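Local coordinates for protein transcriptional regulator, LacI family (Burkholderia phymatum, PDB 2RGY) that probably regulates transcription as a LacI-family DNA-binding regulator, with a periplasmic-binding-protein-like domain that may sense a small effector such as a sugar, at residues S203-F208 with I213-D218. Numbering follows the deposited sequence.
Sequences SALARF and ISVPGD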
ATOM      1  N   SER A 203      -5.636   8.821   9.083  1.00 16.30           N
ATOM      2  CA  SER A 203      -4.851   9.376  10.187  1.00 18.99           C
ATOM      3  C   SER A 203      -5.743  10.264  11.064  1.00 18.48           C
ATOM      4  O   SER A 203      -5.553  10.343  12.273  1.00 16.32           O
ATOM      5  CB  SER A 203      -3.668  10.205   9.661  1.00 17.93           C
ATOM      6  OG  SER A 203      -2.665   9.375   9.090  1.00 21.32           O
ATOM      7  N   ALA A 204      -6.715  10.938  10.450  1.00 18.34           N
ATOM      8  CA  ALA A 204      -7.621  11.797  11.208  1.00 17.60           C
ATOM      9  C   ALA A 204      -8.457  10.930  12.145  1.00 18.12           C
ATOM     10  O   ALA A 204      -8.693  11.289  13.304  1.00 18.51           O
ATOM     11  CB  ALA A 204      -8.524  12.576  10.268  1.00 19.93           C
ATOM     12  N   LEU A 205      -8.898   9.787  11.632  1.00 16.70           N
ATOM     13  CA  LEU A 205      -9.684   8.845  12.407  1.00 16.80           C
ATOM     14  C   LEU A 205      -8.825   8.311  13.542  1.00 18.73           C
ATOM     15  O   LEU A 205      -9.339   7.957  14.604  1.00 18.96           O
ATOM     16  CB  LEU A 205     -10.144   7.676  11.532  1.00 17.34           C
ATOM     17  CG  LEU A 205     -11.139   8.010  10.413  1.00 19.14           C
ATOM     18  CD1 LEU A 205     -11.540   6.728   9.688  1.00 21.49           C
ATOM     19  CD2 LEU A 205     -12.355   8.687  11.001  1.00 19.13           C
ATOM     20  N   ALA A 206      -7.515   8.253  13.306  1.00 17.84           N
ATOM     21  CA  ALA A 206      -6.579   7.749  14.304  1.00 19.81           C
ATOM     22  C   ALA A 206      -6.506   8.700  15.478  1.00 19.80           C
ATOM     23  O   ALA A 206      -6.567   8.274  16.623  1.00 19.81           O
ATOM     24  CB  ALA A 206      -5.197   7.568  13.699  1.00 18.95           C
ATOM     25  N   ARG A 207      -6.377   9.991  15.184  1.00 19.98           N
ATOM     26  CA  ARG A 207      -6.290  11.020  16.213  1.00 19.99           C
ATOM     27  C   ARG A 207      -7.593  11.116  16.990  1.00 19.79           C
ATOM     28  O   ARG A 207      -7.589  11.104  18.213  1.00 21.06           O
ATOM     29  CB  ARG A 207      -5.959  12.378  15.579  1.00 21.20           C
ATOM     30  CG  ARG A 207      -5.734  13.497  16.589  1.00 21.54           C
ATOM     31  CD  ARG A 207      -4.805  13.032  17.704  1.00 23.32           C
ATOM     32  NE  ARG A 207      -4.465  14.105  18.629  1.00 24.69           N
ATOM     33  CZ  ARG A 207      -3.867  13.921  19.804  1.00 25.97           C
ATOM     34  NH1 ARG A 207      -3.542  12.701  20.206  1.00 24.84           N
ATOM     35  NH2 ARG A 207      -3.601  14.959  20.585  1.00 23.89           N
ATOM     36  N   PHE A 208      -8.708  11.207  16.274  1.00 19.05           N
ATOM     37  CA  PHE A 208     -10.012  11.294  16.918  1.00 19.40           C
ATOM     38  C   PHE A 208     -10.230  10.146  17.899  1.00 20.15           C
ATOM     39  O   PHE A 208     -10.798  10.342  18.966  1.00 18.97           O
ATOM     40  CB  PHE A 208     -11.126  11.276  15.869  1.00 18.51           C
ATOM     41  CG  PHE A 208     -11.180  12.517  15.019  1.00 19.67           C
ATOM     42  CD1 PHE A 208     -11.977  12.550  13.874  1.00 21.46           C
ATOM     43  CD2 PHE A 208     -10.437  13.653  15.360  1.00 20.79           C
ATOM     44  CE1 PHE A 208     -12.046  13.690  13.075  1.00 19.50           C
ATOM     45  CE2 PHE A 208     -10.495  14.814  14.563  1.00 22.75           C
ATOM     46  CZ  PHE A 208     -11.306  14.824  13.412  1.00 19.79           C
ATOM     47  N   ILE A 213     -12.962  11.356  20.452  1.00 26.19           N
ATOM     48  CA  ILE A 213     -13.858  12.093  19.570  1.00 25.42           C
ATOM     49  C   ILE A 213     -14.467  11.061  18.627  1.00 25.20           C
ATOM     50  O   ILE A 213     -13.783  10.530  17.749  1.00 24.37           O
ATOM     51  CB  ILE A 213     -13.091  13.139  18.744  1.00 25.34           C
ATOM     52  CG1 ILE A 213     -12.504  14.195  19.686  1.00 23.97           C
ATOM     53  CG2 ILE A 213     -14.019  13.761  17.707  1.00 24.46           C
ATOM     54  CD1 ILE A 213     -11.440  15.059  19.056  1.00 26.04           C
ATOM     55  N   SER A 214     -15.751  10.780  18.814  1.00 24.82           N
ATOM     56  CA  SER A 214     -16.434   9.785  18.012  1.00 25.10           C
ATOM     57  C   SER A 214     -16.734  10.181  16.572  1.00 25.29           C
ATOM     58  O   SER A 214     -17.019  11.341  16.253  1.00 24.17           O
ATOM     59  CB  SER A 214     -17.725   9.347  18.717  1.00 27.95           C
ATOM     60  OG  SER A 214     -18.547  10.464  19.009  1.00 32.23           O
ATOM     61  N   VAL A 215     -16.643   9.183  15.703  1.00 24.76           N
ATOM     62  CA  VAL A 215     -16.908   9.350  14.289  1.00 23.72           C
ATOM     63  C   VAL A 215     -17.846   8.211  13.924  1.00 24.79           C
ATOM     64  O   VAL A 215     -17.523   7.049  14.146  1.00 25.89           O
ATOM     65  CB  VAL A 215     -15.605   9.234  13.470  1.00 22.64           C
ATOM     66  CG1 VAL A 215     -15.909   9.343  11.983  1.00 19.31           C
ATOM     67  CG2 VAL A 215     -14.640  10.315  13.897  1.00 20.71           C
ATOM     68  N   PRO A 216     -19.025   8.523  13.364  1.00 25.76           N
ATOM     69  CA  PRO A 216     -19.567   9.840  13.022  1.00 26.95           C
ATOM     70  C   PRO A 216     -20.225  10.572  14.187  1.00 29.03           C
ATOM     71  O   PRO A 216     -20.793  11.652  14.003  1.00 28.83           O
ATOM     72  CB  PRO A 216     -20.585   9.512  11.939  1.00 27.28           C
ATOM     73  CG  PRO A 216     -21.174   8.223  12.469  1.00 26.00           C
ATOM     74  CD  PRO A 216     -19.936   7.452  12.922  1.00 24.93           C
ATOM     75  N   GLY A 217     -20.170   9.985  15.375  1.00 29.53           N
ATOM     76  CA  GLY A 217     -20.783  10.615  16.535  1.00 32.27           C
ATOM     77  C   GLY A 217     -20.627  12.126  16.617  1.00 32.07           C
ATOM     78  O   GLY A 217     -21.577  12.865  16.374  1.00 33.90           O
ATOM     79  N   ASP A 218     -19.428  12.582  16.959  1.00 31.23           N
ATOM     80  CA  ASP A 218     -19.145  14.006  17.095  1.00 29.99           C
ATOM     81  C   ASP A 218     -18.648  14.645  15.803  1.00 28.81           C
ATOM     82  O   ASP A 218     -18.885  15.824  15.560  1.00 28.01           O
ATOM     83  CB  ASP A 218     -18.094  14.224  18.181  1.00 31.03           C
ATOM     84  CG  ASP A 218     -18.446  13.532  19.483  1.00 33.28           C
ATOM     85  OD1 ASP A 218     -19.620  13.640  19.919  1.00 32.79           O
ATOM     86  OD2 ASP A 218     -17.546  12.884  20.073  1.00 31.65           O
TER
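F208 lays one face of its ring against CG2 of I213, while CG2 of V215 meets the ring near its plane, 3.5 Å from F208 CD1. A flat, wide ring suits this place because it offers both face and rim to two branched neighbours; CG anti to the carbonyl carbon (chi1 -69°) sets it there. I213, beta-branched and directed at the helix, spreads over the ring. Its backbone N donates to F208 O (2.8 Å); I213 N lies 22° out of the carbonyl plane and the N-H...O angle is 144°, a somewhat bent bond. L205 has a branched end long enough to reach V215, crossing it at about a right angle: both V215 methyls pack on L205 CD2, CG1 at 3.7 Å, and CG2 also reaches F208. Beyond, S214 N to D218 OD2 (3.0 Å), from above the carboxylate plane, and D218 N to S214 O (2.8 Å) close the turn containing the cis peptide before P216. V221 of strand 220-223 touches L205, F208 and V215, in the return half of a beta-alpha-beta crossover from strand 192-195. Apolar contacts predominate, and the one hydrogen bond across holds I213 close to the last turn of helix 198-210.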